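Local coordinates for protein diphthine synthase (Entamoeba histolytica, PDB 3I4T) that probably methylates the modified histidine of elongation factor 2 with S-adenosylmethionine, a step in making diphthamide, at residues I26-Y31 with A99-G104; D35-G40 with I129-I134; N177-V182 with I271-V276; D231-V236 with Y251-D256. All coordinates share one frame; numbering follows the deposited sequence.

How the interactions relate
The four contacts fall into two pairs, one in each half of the chain. Interactions 1 and 2 belong to the five-stranded parallel sheet of the N-terminal half, with centres about 7 Å apart. They meet at G27, whose O takes N131 ND2 (2.8 Å) and whose N donates to I129 O. Interactions 3 and 4 lie on the mixed sheet of the C-terminal half, about 13 Å apart between centres, and touch where P272 CD rests on M235 O. Between the pairs the centres are about 28 to 34 Å apart. In relatives S-adenosylmethionine binds between the two halves; the turns of interaction 1 lie where that pocket's N-terminal wall would be expected.

Interaction 1: I26-Y31 with A99-G104; sequences IGLGLY and ALLVVG
I26 and L101 adopt the same first torsion, CG1 of one and CG of the other standing anti to the carbonyl carbon (chi1 -52° in both). These parallel neighbours therefore run side by side on one face of the sheet, and I26 CD1 lies 3.7 Å from L101 CD2. I26 CD1 also touches A99 CB, 3.8 Å away. L28 comes in at about a right angle, its CD1 resting 3.7 Å from L101 CB; Y70 touches both leucines.

The strands are zipped in parallel register. I26 N donates to L100 O (2.9 Å) and I26 O accepts from V102 N (3.0 Å), both nearly straight. L28 N continues the ladder to V102 O at 2.9 Å. Past the strand ends G29 O takes the N-H of G104 at 2.7 Å, above the carbonyl plane, while the return bond from G29 N to G104 O is weak. At the backbone angles of G29 and G104 a CB would run into the carbonyl O of the preceding residue. Relatives in this methylase family bind S-adenosylmethionine at loops following the C-terminal ends of parallel strands, and the geometry here is consistent with that.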
loop_
_atom_site.group_PDB
_atom_site.type_symbol
_atom_site.label_atom_id
_atom_site.label_comp_id
_atom_site.label_asym_id
_atom_site.label_seq_id
_atom_site.Cartn_x
_atom_site.Cartn_y
_atom_site.Cartn_z
ATOM N N ILE A 26 12.549 -9.110 -0.823
ATOM C CA ILE A 26 11.777 -9.184 0.406
ATOM C C ILE A 26 11.577 -7.819 1.076
ATOM O O ILE A 26 12.545 -7.126 1.401
ATOM C CB ILE A 26 12.423 -10.170 1.396
ATOM C CG1 ILE A 26 12.676 -11.528 0.716
ATOM C CG2 ILE A 26 11.546 -10.333 2.625
ATOM C CD1 ILE A 26 13.835 -12.325 1.295
ATOM N N GLY A 27 10.305 -7.455 1.283
ATOM C CA GLY A 27 9.939 -6.221 1.974
ATOM C C GLY A 27 10.101 -6.391 3.468
ATOM O O GLY A 27 9.564 -7.342 4.048
ATOM N N LEU A 28 10.832 -5.470 4.097
ATOM C CA LEU A 28 11.125 -5.583 5.527
ATOM C C LEU A 28 10.093 -4.923 6.446
ATOM O O LEU A 28 10.115 -5.122 7.665
ATOM C CB LEU A 28 12.526 -5.062 5.835
ATOM C CG LEU A 28 13.694 -5.872 5.244
ATOM C CD1 LEU A 28 14.974 -5.096 5.387
ATOM C CD2 LEU A 28 13.831 -7.250 5.870
ATOM N N GLY A 29 9.180 -4.154 5.870
ATOM C CA GLY A 29 8.300 -3.317 6.673
ATOM C C GLY A 29 8.953 -1.966 6.901
ATOM O O GLY A 29 9.903 -1.611 6.211
ATOM N N LEU A 30 8.469 -1.218 7.889
ATOM C CA LEU A 30 8.825 0.202 7.985
ATOM C C LEU A 30 9.569 0.638 9.250
ATOM O O LEU A 30 10.078 1.754 9.309
ATOM C CB LEU A 30 7.567 1.066 7.803
ATOM C CG LEU A 30 6.830 1.054 6.459
ATOM C CD1 LEU A 30 5.482 1.756 6.593
ATOM C CD2 LEU A 30 7.639 1.703 5.364
ATOM N N TYR A 31 9.632 -0.230 10.257
ATOM C CA TYR A 31 10.149 0.181 11.559
ATOM C C TYR A 31 11.436 -0.544 11.997
ATOM O O TYR A 31 12.502 0.059 12.026
ATOM C CB TYR A 31 9.050 0.109 12.626
ATOM C CG TYR A 31 9.540 0.271 14.038
ATOM C CD1 TYR A 31 10.482 1.251 14.360
ATOM C CD2 TYR A 31 9.053 -0.541 15.064
ATOM C CE1 TYR A 31 10.943 1.411 15.670
ATOM C CE2 TYR A 31 9.504 -0.385 16.377
ATOM C CZ TYR A 31 10.453 0.598 16.667
ATOM O OH TYR A 31 10.925 0.783 17.946
ATOM N N ALA A 99 18.894 -13.427 -1.511
ATOM C CA ALA A 99 17.834 -12.576 -0.981
ATOM C C ALA A 99 18.266 -11.121 -1.006
ATOM O O ALA A 99 19.395 -10.791 -0.625
ATOM C CB ALA A 99 17.471 -12.989 0.433
ATOM N N LEU A 100 17.375 -10.262 -1.489
ATOM C CA LEU A 100 17.567 -8.822 -1.408
ATOM C C LEU A 100 16.504 -8.225 -0.500
ATOM O O LEU A 100 15.316 -8.389 -0.733
ATOM C CB LEU A 100 17.524 -8.171 -2.795
ATOM C CG LEU A 100 17.569 -6.634 -2.844
ATOM C CD1 LEU A 100 18.817 -6.044 -2.149
ATOM C CD2 LEU A 100 17.466 -6.140 -4.278
ATOM N N LEU A 101 16.951 -7.524 0.530
ATOM C CA LEU A 101 16.059 -6.966 1.525
ATOM C C LEU A 101 15.896 -5.459 1.332
ATOM O O LEU A 101 16.880 -4.725 1.239
ATOM C CB LEU A 101 16.588 -7.276 2.926
ATOM C CG LEU A 101 16.945 -8.720 3.294
ATOM C CD1 LEU A 101 17.239 -8.826 4.781
ATOM C CD2 LEU A 101 15.831 -9.676 2.895
ATOM N N VAL A 102 14.648 -5.004 1.262
ATOM C CA VAL A 102 14.350 -3.596 0.992
ATOM C C VAL A 102 13.401 -3.067 2.054
ATOM O O VAL A 102 12.570 -3.817 2.557
ATOM C CB VAL A 102 13.741 -3.382 -0.429
ATOM C CG1 VAL A 102 14.640 -3.958 -1.501
ATOM C CG2 VAL A 102 12.352 -3.994 -0.547
ATOM N N VAL A 103 13.547 -1.789 2.403
ATOM C CA VAL A 103 12.646 -1.111 3.348
ATOM C C VAL A 103 11.252 -1.003 2.750
ATOM O O VAL A 103 11.102 -0.622 1.595
ATOM C CB VAL A 103 13.138 0.327 3.691
ATOM C CG1 VAL A 103 12.180 1.031 4.677
ATOM C CG2 VAL A 103 14.515 0.281 4.279
ATOM N N GLY A 104 10.240 -1.349 3.538
ATOM C CA GLY A 104 8.857 -1.242 3.091
ATOM C C GLY A 104 8.355 -2.412 2.266
ATOM O O GLY A 104 8.379 -3.561 2.711
#

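Interaction 2: D35-G40 with I129-I134; sequences DITVRG and IHNASI
N131 reaches across to the backbone of D35, its ND2 donating to D35 O at 2.7 Å along a nearly straight line. The acceptor lies in the plane of the N131 amide, whereas the donor is tilted 27° from the plane of the D35 carbonyl. T37 and N131 run alongside each other, pointing opposite ways, with T37 CG2 4.0 Å from N131 ND2 and 3.7 Å from H130 O. I129 CG2 packs 3.6 Å from T37 OG1, a hydroxyl already used in a helix cap. I129 CD1 lies 4.0 Å from R39 CG, the aliphatic part of that side chain.

With OG1 set between the backbone N and the carbonyl carbon (chi1 63°), T37 is the N-cap of helix 38-46: OG1 accepts from G40 N at 3.0 Å. The contact thus ties the start of that helix to the chain leaving 126-129, the outermost strand on this side of the parallel sheet.

Further bonds fix the N131 side chain. OD1 takes the N-H of A132 at 2.7 Å, in the carbonyl plane on a lone pair, and ND2 also bonds G27 O of the neighbouring strand. Next to it, D105 OD1 holds the backbone N of N131. The charged ends belong to the dimer: R39 forms salt bridges with D32 and D35 of the second subunit, and D35 with R39 of that subunit, while H130 packs on A132 of the second subunit.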
loop_
_atom_site.group_PDB
_atom_site.type_symbol
_atom_site.label_atom_id
_atom_site.label_comp_id
_atom_site.label_asym_id
_atom_site.label_seq_id
_atom_site.Cartn_x
_atom_site.Cartn_y
_atom_site.Cartn_z
ATOM N N ASP A 35 9.424 -6.378 11.779
ATOM C CA ASP A 35 8.396 -6.082 10.779
ATOM C C ASP A 35 8.460 -6.941 9.515
ATOM O O ASP A 35 7.573 -6.871 8.675
ATOM C CB ASP A 35 8.435 -4.606 10.416
ATOM C CG ASP A 35 7.838 -3.738 11.491
ATOM O OD1 ASP A 35 6.951 -4.214 12.242
ATOM O OD2 ASP A 35 8.247 -2.566 11.579
ATOM N N ILE A 36 9.522 -7.725 9.383
ATOM C CA ILE A 36 9.601 -8.771 8.380
ATOM C C ILE A 36 8.454 -9.790 8.579
ATOM O O ILE A 36 8.029 -10.063 9.712
ATOM C CB ILE A 36 10.979 -9.478 8.469
ATOM C CG1 ILE A 36 11.231 -10.390 7.270
ATOM C CG2 ILE A 36 11.120 -10.246 9.770
ATOM C CD1 ILE A 36 12.708 -10.736 7.062
ATOM N N THR A 37 7.948 -10.347 7.483
ATOM C CA THR A 37 6.970 -11.426 7.595
ATOM C C THR A 37 7.661 -12.753 7.922
ATOM O O THR A 37 8.866 -12.902 7.688
ATOM C CB THR A 37 6.141 -11.582 6.314
ATOM O OG1 THR A 37 7.012 -11.951 5.228
ATOM C CG2 THR A 37 5.386 -10.263 5.998
ATOM N N VAL A 38 6.885 -13.697 8.463
ATOM C CA VAL A 38 7.336 -15.067 8.732
ATOM C C VAL A 38 7.896 -15.720 7.469
ATOM O O VAL A 38 9.000 -16.271 7.480
ATOM C CB VAL A 38 6.200 -15.926 9.351
ATOM C CG1 VAL A 38 6.620 -17.378 9.506
ATOM C CG2 VAL A 38 5.772 -15.357 10.716
ATOM N N ARG A 39 7.136 -15.632 6.384
ATOM C CA ARG A 39 7.592 -16.051 5.059
ATOM C C ARG A 39 8.932 -15.418 4.698
ATOM O O ARG A 39 9.869 -16.127 4.321
ATOM C CB ARG A 39 6.522 -15.722 4.012
ATOM C CG ARG A 39 6.950 -15.896 2.561
ATOM C CD ARG A 39 5.736 -16.107 1.638
ATOM N NE ARG A 39 5.135 -17.434 1.796
ATOM C CZ ARG A 39 3.887 -17.665 2.204
ATOM N NH1 ARG A 39 3.071 -16.659 2.497
ATOM N NH2 ARG A 39 3.449 -18.912 2.309
ATOM N N GLY A 40 9.024 -14.091 4.831
ATOM C CA GLY A 40 10.266 -13.346 4.579
ATOM C C GLY A 40 11.446 -13.825 5.416
ATOM O O GLY A 40 12.558 -13.996 4.899
ATOM N N ILE A 129 8.384 -11.039 -1.916
ATOM C CA ILE A 129 7.671 -11.194 -0.658
ATOM C C ILE A 129 7.224 -9.799 -0.189
ATOM O O ILE A 129 8.047 -8.895 0.002
ATOM C CB ILE A 129 8.517 -11.981 0.392
ATOM C CG1 ILE A 129 8.689 -13.445 -0.069
ATOM C CG2 ILE A 129 7.862 -11.941 1.769
ATOM C CD1 ILE A 129 9.871 -14.190 0.516
ATOM N N HIS A 130 5.909 -9.634 -0.045
ATOM C CA HIS A 130 5.274 -8.341 0.204
ATOM C C HIS A 130 5.253 -7.997 1.693
ATOM O O HIS A 130 5.242 -8.898 2.548
ATOM C CB HIS A 130 3.835 -8.344 -0.339
ATOM C CG HIS A 130 3.743 -8.507 -1.827
ATOM N ND1 HIS A 130 3.537 -9.730 -2.432
ATOM C CD2 HIS A 130 3.858 -7.606 -2.834
ATOM C CE1 HIS A 130 3.526 -9.574 -3.746
ATOM N NE2 HIS A 130 3.726 -8.299 -4.017
ATOM N N ASN A 131 5.213 -6.693 1.988
ATOM C CA ASN A 131 5.121 -6.169 3.349
ATOM C C ASN A 131 4.445 -4.781 3.350
ATOM O O ASN A 131 3.956 -4.326 2.315
ATOM C CB ASN A 131 6.524 -6.096 3.968
ATOM C CG ASN A 131 6.521 -6.259 5.491
ATOM O OD1 ASN A 131 5.613 -5.792 6.183
ATOM N ND2 ASN A 131 7.558 -6.903 6.013
ATOM N N ALA A 132 4.409 -4.118 4.508
ATOM C CA ALA A 132 3.797 -2.797 4.627
ATOM C C ALA A 132 4.540 -1.774 3.776
ATOM O O ALA A 132 5.715 -1.926 3.479
ATOM C CB ALA A 132 3.717 -2.351 6.092
ATOM N N SER A 133 3.829 -0.740 3.363
ATOM C CA SER A 133 4.368 0.291 2.507
ATOM C C SER A 133 3.924 1.628 3.066
ATOM O O SER A 133 2.832 1.736 3.638
ATOM C CB SER A 133 3.821 0.109 1.090
ATOM O OG SER A 133 3.798 1.326 0.367
ATOM N N ILE A 134 4.748 2.653 2.864
ATOM C CA ILE A 134 4.406 4.006 3.289
ATOM C C ILE A 134 3.086 4.429 2.640
ATOM O O ILE A 134 2.294 5.155 3.237
ATOM C CB ILE A 134 5.579 5.029 3.049
ATOM C CG1 ILE A 134 5.335 6.326 3.818
ATOM C CG2 ILE A 134 5.805 5.330 1.564
ATOM C CD1 ILE A 134 5.791 6.257 5.264
#

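Interaction 3: N177-V182 with I271-V276; sequences NMHTLV and IPAPQV
H179 turns its ring edge to the opposite chain, with A273 N in the ring plane. The N-H points straight at ND1 (2.7 Å, 175°), so ND1 is an acceptor; NE2 bonds E280 OE2, consistent with the proton residing there. F148 meets the ring edge-to-face.

N177 and Q275 set their amides obliquely, the planes 45° apart. N177 ND2 donates to Q275 OE1 (2.8 Å, on an in-plane lone pair), and N177 OD1 receives a weak bond from Q275 N. With CG anti to its backbone N (chi1 -164°), N177 reaches over from the C-prime position of the Schellman motif ending helix 166-175. A273 CB sits between N177 and the H179 ring, 3.4 Å from N177 OD1.

T180 and I271 form an antiparallel hydrogen-bonded pair (T180 N to I271 O, 2.8 Å; I271 N to T180 O, 2.9 Å). One water donates to I271 O and M178 O and accepts from T180 OG1, itself an acceptor for N173 ND2. V182 and I271 meet at a slant, CG2 of V182 3.8 Å from CD1 of I271. Strand 180-187 pairs with 267-271 (antiparallel) and 152-154 (parallel) in the mixed sheet, and I170 of helix 166-175 touches I271.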
loop_
_atom_site.group_PDB
_atom_site.type_symbol
_atom_site.label_atom_id
_atom_site.label_comp_id
_atom_site.label_asym_id
_atom_site.label_seq_id
_atom_site.Cartn_x
_atom_site.Cartn_y
_atom_site.Cartn_z
ATOM N N ASN A 177 -10.459 16.892 -6.569
ATOM C CA ASN A 177 -10.906 16.552 -5.212
ATOM C C ASN A 177 -10.273 15.271 -4.640
ATOM O O ASN A 177 -10.936 14.513 -3.906
ATOM C CB ASN A 177 -12.445 16.527 -5.139
ATOM C CG ASN A 177 -12.963 16.578 -3.718
ATOM O OD1 ASN A 177 -12.373 17.229 -2.865
ATOM N ND2 ASN A 177 -14.073 15.881 -3.454
ATOM N N MET A 178 -8.991 15.060 -4.959
ATOM C CA MET A 178 -8.213 13.918 -4.462
ATOM C C MET A 178 -7.087 14.368 -3.540
ATOM O O MET A 178 -6.581 15.482 -3.690
ATOM C CB MET A 178 -7.620 13.124 -5.629
ATOM C CG MET A 178 -8.675 12.474 -6.519
ATOM S SD MET A 178 -7.956 11.537 -7.879
ATOM C CE MET A 178 -7.919 12.784 -9.151
ATOM N N HIS A 179 -6.700 13.514 -2.589
ATOM C CA HIS A 179 -5.584 13.818 -1.684
ATOM C C HIS A 179 -4.262 13.542 -2.383
ATOM O O HIS A 179 -4.220 12.781 -3.346
ATOM C CB HIS A 179 -5.648 12.989 -0.386
ATOM C CG HIS A 179 -6.971 13.043 0.323
ATOM N ND1 HIS A 179 -7.685 14.211 0.493
ATOM C CD2 HIS A 179 -7.695 12.071 0.932
ATOM C CE1 HIS A 179 -8.804 13.951 1.150
ATOM N NE2 HIS A 179 -8.831 12.660 1.433
ATOM N N THR A 180 -3.181 14.145 -1.881
ATOM C CA THR A 180 -1.844 13.886 -2.404
ATOM C C THR A 180 -0.865 13.406 -1.327
ATOM O O THR A 180 -0.795 13.967 -0.224
ATOM C CB THR A 180 -1.243 15.131 -3.146
ATOM O OG1 THR A 180 -2.171 15.630 -4.119
ATOM C CG2 THR A 180 0.055 14.774 -3.848
ATOM N N LEU A 181 -0.111 12.361 -1.672
ATOM C CA LEU A 181 1.048 11.940 -0.904
ATOM C C LEU A 181 2.284 12.510 -1.553
ATOM O O LEU A 181 2.534 12.276 -2.735
ATOM C CB LEU A 181 1.156 10.413 -0.861
ATOM C CG LEU A 181 2.446 9.807 -0.300
ATOM C CD1 LEU A 181 2.614 10.111 1.207
ATOM C CD2 LEU A 181 2.438 8.311 -0.563
ATOM N N VAL A 182 3.049 13.263 -0.769
ATOM C CA VAL A 182 4.269 13.894 -1.234
ATOM C C VAL A 182 5.479 13.157 -0.648
ATOM O O VAL A 182 5.748 13.232 0.549
ATOM C CB VAL A 182 4.308 15.379 -0.830
ATOM C CG1 VAL A 182 5.532 16.068 -1.432
ATOM C CG2 VAL A 182 3.022 16.086 -1.247
ATOM N N ILE A 271 -1.137 16.320 1.352
ATOM C CA ILE A 271 -1.910 17.478 0.990
ATOM C C ILE A 271 -3.334 17.026 0.681
ATOM O O ILE A 271 -3.601 16.491 -0.402
ATOM C CB ILE A 271 -1.297 18.245 -0.209
ATOM C CG1 ILE A 271 0.165 18.613 0.077
ATOM C CG2 ILE A 271 -2.136 19.496 -0.510
ATOM C CD1 ILE A 271 0.911 19.207 -1.126
ATOM N N PRO A 272 -4.249 17.224 1.647
ATOM C CA PRO A 272 -5.645 16.811 1.507
ATOM C C PRO A 272 -6.307 17.467 0.308
ATOM O O PRO A 272 -5.888 18.545 -0.091
ATOM C CB PRO A 272 -6.298 17.323 2.796
ATOM C CG PRO A 272 -5.176 17.451 3.785
ATOM C CD PRO A 272 -3.958 17.794 2.980
ATOM N N ALA A 273 -7.333 16.827 -0.260
ATOM C CA ALA A 273 -8.219 17.485 -1.243
ATOM C C ALA A 273 -8.882 18.746 -0.649
ATOM O O ALA A 273 -8.982 18.864 0.567
ATOM C CB ALA A 273 -9.290 16.505 -1.720
ATOM N N PRO A 274 -9.344 19.686 -1.503
ATOM C CA PRO A 274 -10.082 20.842 -0.984
ATOM C C PRO A 274 -11.309 20.501 -0.119
ATOM O O PRO A 274 -11.671 21.299 0.737
ATOM C CB PRO A 274 -10.485 21.591 -2.256
ATOM C CG PRO A 274 -9.361 21.306 -3.199
ATOM C CD PRO A 274 -9.063 19.843 -2.945
ATOM N N GLN A 275 -11.944 19.343 -0.321
ATOM C CA GLN A 275 -12.951 18.917 0.655
ATOM C C GLN A 275 -12.619 17.624 1.366
ATOM O O GLN A 275 -12.318 16.587 0.759
ATOM C CB GLN A 275 -14.403 18.952 0.132
ATOM C CG GLN A 275 -14.800 17.902 -0.849
ATOM C CD GLN A 275 -15.224 16.567 -0.221
ATOM O OE1 GLN A 275 -15.140 15.527 -0.877
ATOM N NE2 GLN A 275 -15.677 16.593 1.034
ATOM N N VAL A 276 -12.680 17.718 2.685
ATOM C CA VAL A 276 -12.326 16.625 3.549
ATOM C C VAL A 276 -13.620 16.198 4.195
ATOM O O VAL A 276 -14.377 17.030 4.659
ATOM C CB VAL A 276 -11.296 17.092 4.594
ATOM C CG1 VAL A 276 -10.879 15.937 5.475
ATOM C CG2 VAL A 276 -10.095 17.719 3.894
HETATM O O HOH W 1 -4.089 16.924 -2.981
#

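Interaction 4: D231-V236 with Y251-D256; sequences DEDTMV and YGKMKD
The Y251 ring carries the M235 methyl on one face: CE sits 4.0 Å from the ring centroid, offset toward the rim, in a CH-pi contact. M235 SD stands farther above the same face, making this a Met-aromatic pair, and M235 CB lies 3.6 Å from Y251 OH. The methionine reaches the ring by folding back on itself at chi2 (-73°) and chi3 (-79°), crossing the tyrosine at about a right angle. L281 and L284 of helix 278-284 also touch Y251.

This is the open end of the beta hairpin formed by strands 235-240 and 248-253. V236 and G252 are a hydrogen-bonded antiparallel pair: V236 N donates to G252 O at 2.8 Å and G252 N returns the bond to V236 O at 2.9 Å. M235 and K253 form the next, non-hydrogen-bonded pair. Behind the strands V236 CG1 meets M254 CG at 4.0 Å, and M254 goes on to I215 and L218 of helix 211-225.

Beyond the last bridge, a type I turn from D231 to T234 lies against the first turn of helix 254-257, whose N-cap position is K253. E232 O accepts from K255 N at 3.0 Å, in the carbonyl plane on a lone pair, and T234 O takes a weaker bond from M254 N. E232 CG packs on K255 CB, and the extended K255 chain carries NZ to a weak salt bridge with D233 OD1. Inside the turn, D231 N donates almost straight to T234 OG1 at 2.8 Å.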
loop_
_atom_site.group_PDB
_atom_site.type_symbol
_atom_site.label_atom_id
_atom_site.label_comp_id
_atom_site.label_asym_id
_atom_site.label_seq_id
_atom_site.Cartn_x
_atom_site.Cartn_y
_atom_site.Cartn_z
ATOM N N ASP A 231 -1.743 27.353 -0.396
ATOM C CA ASP A 231 -0.997 28.494 0.142
ATOM C C ASP A 231 -0.563 28.331 1.606
ATOM O O ASP A 231 -0.950 27.384 2.268
ATOM C CB ASP A 231 -1.731 29.836 -0.113
ATOM C CG ASP A 231 -3.033 29.997 0.693
ATOM O OD1 ASP A 231 -3.469 29.089 1.445
ATOM O OD2 ASP A 231 -3.639 31.085 0.557
ATOM N N GLU A 232 0.259 29.265 2.073
ATOM C CA GLU A 232 0.658 29.439 3.480
ATOM C C GLU A 232 -0.319 28.855 4.517
ATOM O O GLU A 232 0.096 28.204 5.491
ATOM C CB GLU A 232 0.813 30.951 3.723
ATOM C CG GLU A 232 1.808 31.347 4.781
ATOM C CD GLU A 232 2.043 32.850 4.844
ATOM O OE1 GLU A 232 1.092 33.615 5.126
ATOM O OE2 GLU A 232 3.196 33.273 4.618
ATOM N N ASP A 233 -1.608 29.108 4.306
ATOM C CA ASP A 233 -2.656 28.754 5.263
ATOM C C ASP A 233 -3.334 27.410 4.980
ATOM O O ASP A 233 -4.252 27.024 5.705
ATOM C CB ASP A 233 -3.718 29.861 5.322
ATOM C CG ASP A 233 -3.168 31.181 5.853
ATOM O OD1 ASP A 233 -2.786 31.235 7.042
ATOM O OD2 ASP A 233 -3.130 32.170 5.085
ATOM N N THR A 234 -2.885 26.704 3.939
ATOM C CA THR A 234 -3.449 25.393 3.585
ATOM C C THR A 234 -3.101 24.381 4.674
ATOM O O THR A 234 -1.940 24.271 5.052
ATOM C CB THR A 234 -2.939 24.901 2.192
ATOM O OG1 THR A 234 -3.390 25.798 1.166
ATOM C CG2 THR A 234 -3.437 23.489 1.876
ATOM N N MET A 235 -4.109 23.669 5.178
ATOM C CA MET A 235 -3.936 22.662 6.231
ATOM C C MET A 235 -3.404 21.370 5.630
ATOM O O MET A 235 -4.037 20.770 4.753
ATOM C CB MET A 235 -5.258 22.381 6.968
ATOM C CG MET A 235 -5.864 23.567 7.730
ATOM S SD MET A 235 -4.979 24.007 9.254
ATOM C CE MET A 235 -5.594 22.765 10.392
ATOM N N VAL A 236 -2.243 20.942 6.106
ATOM C CA VAL A 236 -1.579 19.767 5.574
ATOM C C VAL A 236 -1.132 18.896 6.722
ATOM O O VAL A 236 -1.238 19.280 7.888
ATOM C CB VAL A 236 -0.349 20.128 4.709
ATOM C CG1 VAL A 236 -0.775 20.922 3.465
ATOM C CG2 VAL A 236 0.702 20.897 5.534
ATOM N N TYR A 251 -1.095 17.914 12.051
ATOM C CA TYR A 251 -2.020 18.511 11.089
ATOM C C TYR A 251 -2.107 20.010 11.351
ATOM O O TYR A 251 -2.518 20.439 12.433
ATOM C CB TYR A 251 -3.390 17.870 11.247
ATOM C CG TYR A 251 -4.494 18.389 10.329
ATOM C CD1 TYR A 251 -4.360 18.352 8.949
ATOM C CD2 TYR A 251 -5.696 18.872 10.865
ATOM C CE1 TYR A 251 -5.375 18.803 8.126
ATOM C CE2 TYR A 251 -6.720 19.317 10.053
ATOM C CZ TYR A 251 -6.554 19.280 8.686
ATOM O OH TYR A 251 -7.572 19.721 7.871
ATOM N N GLY A 252 -1.718 20.805 10.364
ATOM C CA GLY A 252 -1.703 22.251 10.538
ATOM C C GLY A 252 -1.343 23.005 9.274
ATOM O O GLY A 252 -1.131 22.402 8.210
ATOM N N LYS A 253 -1.279 24.329 9.403
ATOM C CA LYS A 253 -0.980 25.219 8.291
ATOM C C LYS A 253 0.439 25.013 7.793
ATOM O O LYS A 253 1.326 24.650 8.556
ATOM C CB LYS A 253 -1.184 26.689 8.691
ATOM C CG LYS A 253 -2.561 27.013 9.237
ATOM C CD LYS A 253 -2.925 28.486 9.069
ATOM C CE LYS A 253 -4.053 28.911 10.026
ATOM N NZ LYS A 253 -3.495 29.493 11.301
ATOM N N MET A 254 0.645 25.265 6.506
ATOM C CA MET A 254 1.972 25.206 5.904
ATOM C C MET A 254 2.963 26.114 6.602
ATOM O O MET A 254 4.098 25.700 6.832
ATOM C CB MET A 254 1.910 25.500 4.406
ATOM C CG MET A 254 1.103 24.443 3.655
ATOM S SD MET A 254 1.453 24.271 1.887
ATOM C CE MET A 254 3.022 23.413 1.945
ATOM N N LYS A 255 2.534 27.326 6.962
ATOM C CA LYS A 255 3.415 28.279 7.657
ATOM C C LYS A 255 3.772 27.828 9.063
ATOM O O LYS A 255 4.824 28.195 9.581
ATOM C CB LYS A 255 2.812 29.685 7.712
ATOM C CG LYS A 255 1.494 29.799 8.477
ATOM C CD LYS A 255 0.944 31.213 8.425
ATOM C CE LYS A 255 -0.252 31.367 9.347
ATOM N NZ LYS A 255 -0.822 32.754 9.318
ATOM N N ASP A 256 2.900 27.033 9.678
ATOM C CA ASP A 256 3.148 26.534 11.025
ATOM C C ASP A 256 4.024 25.296 11.003
ATOM O O ASP A 256 4.885 25.116 11.872
ATOM C CB ASP A 256 1.832 26.251 11.739
ATOM C CG ASP A 256 1.100 27.514 12.117
ATOM O OD1 ASP A 256 1.755 28.491 12.540
ATOM O OD2 ASP A 256 -0.138 27.546 12.002
#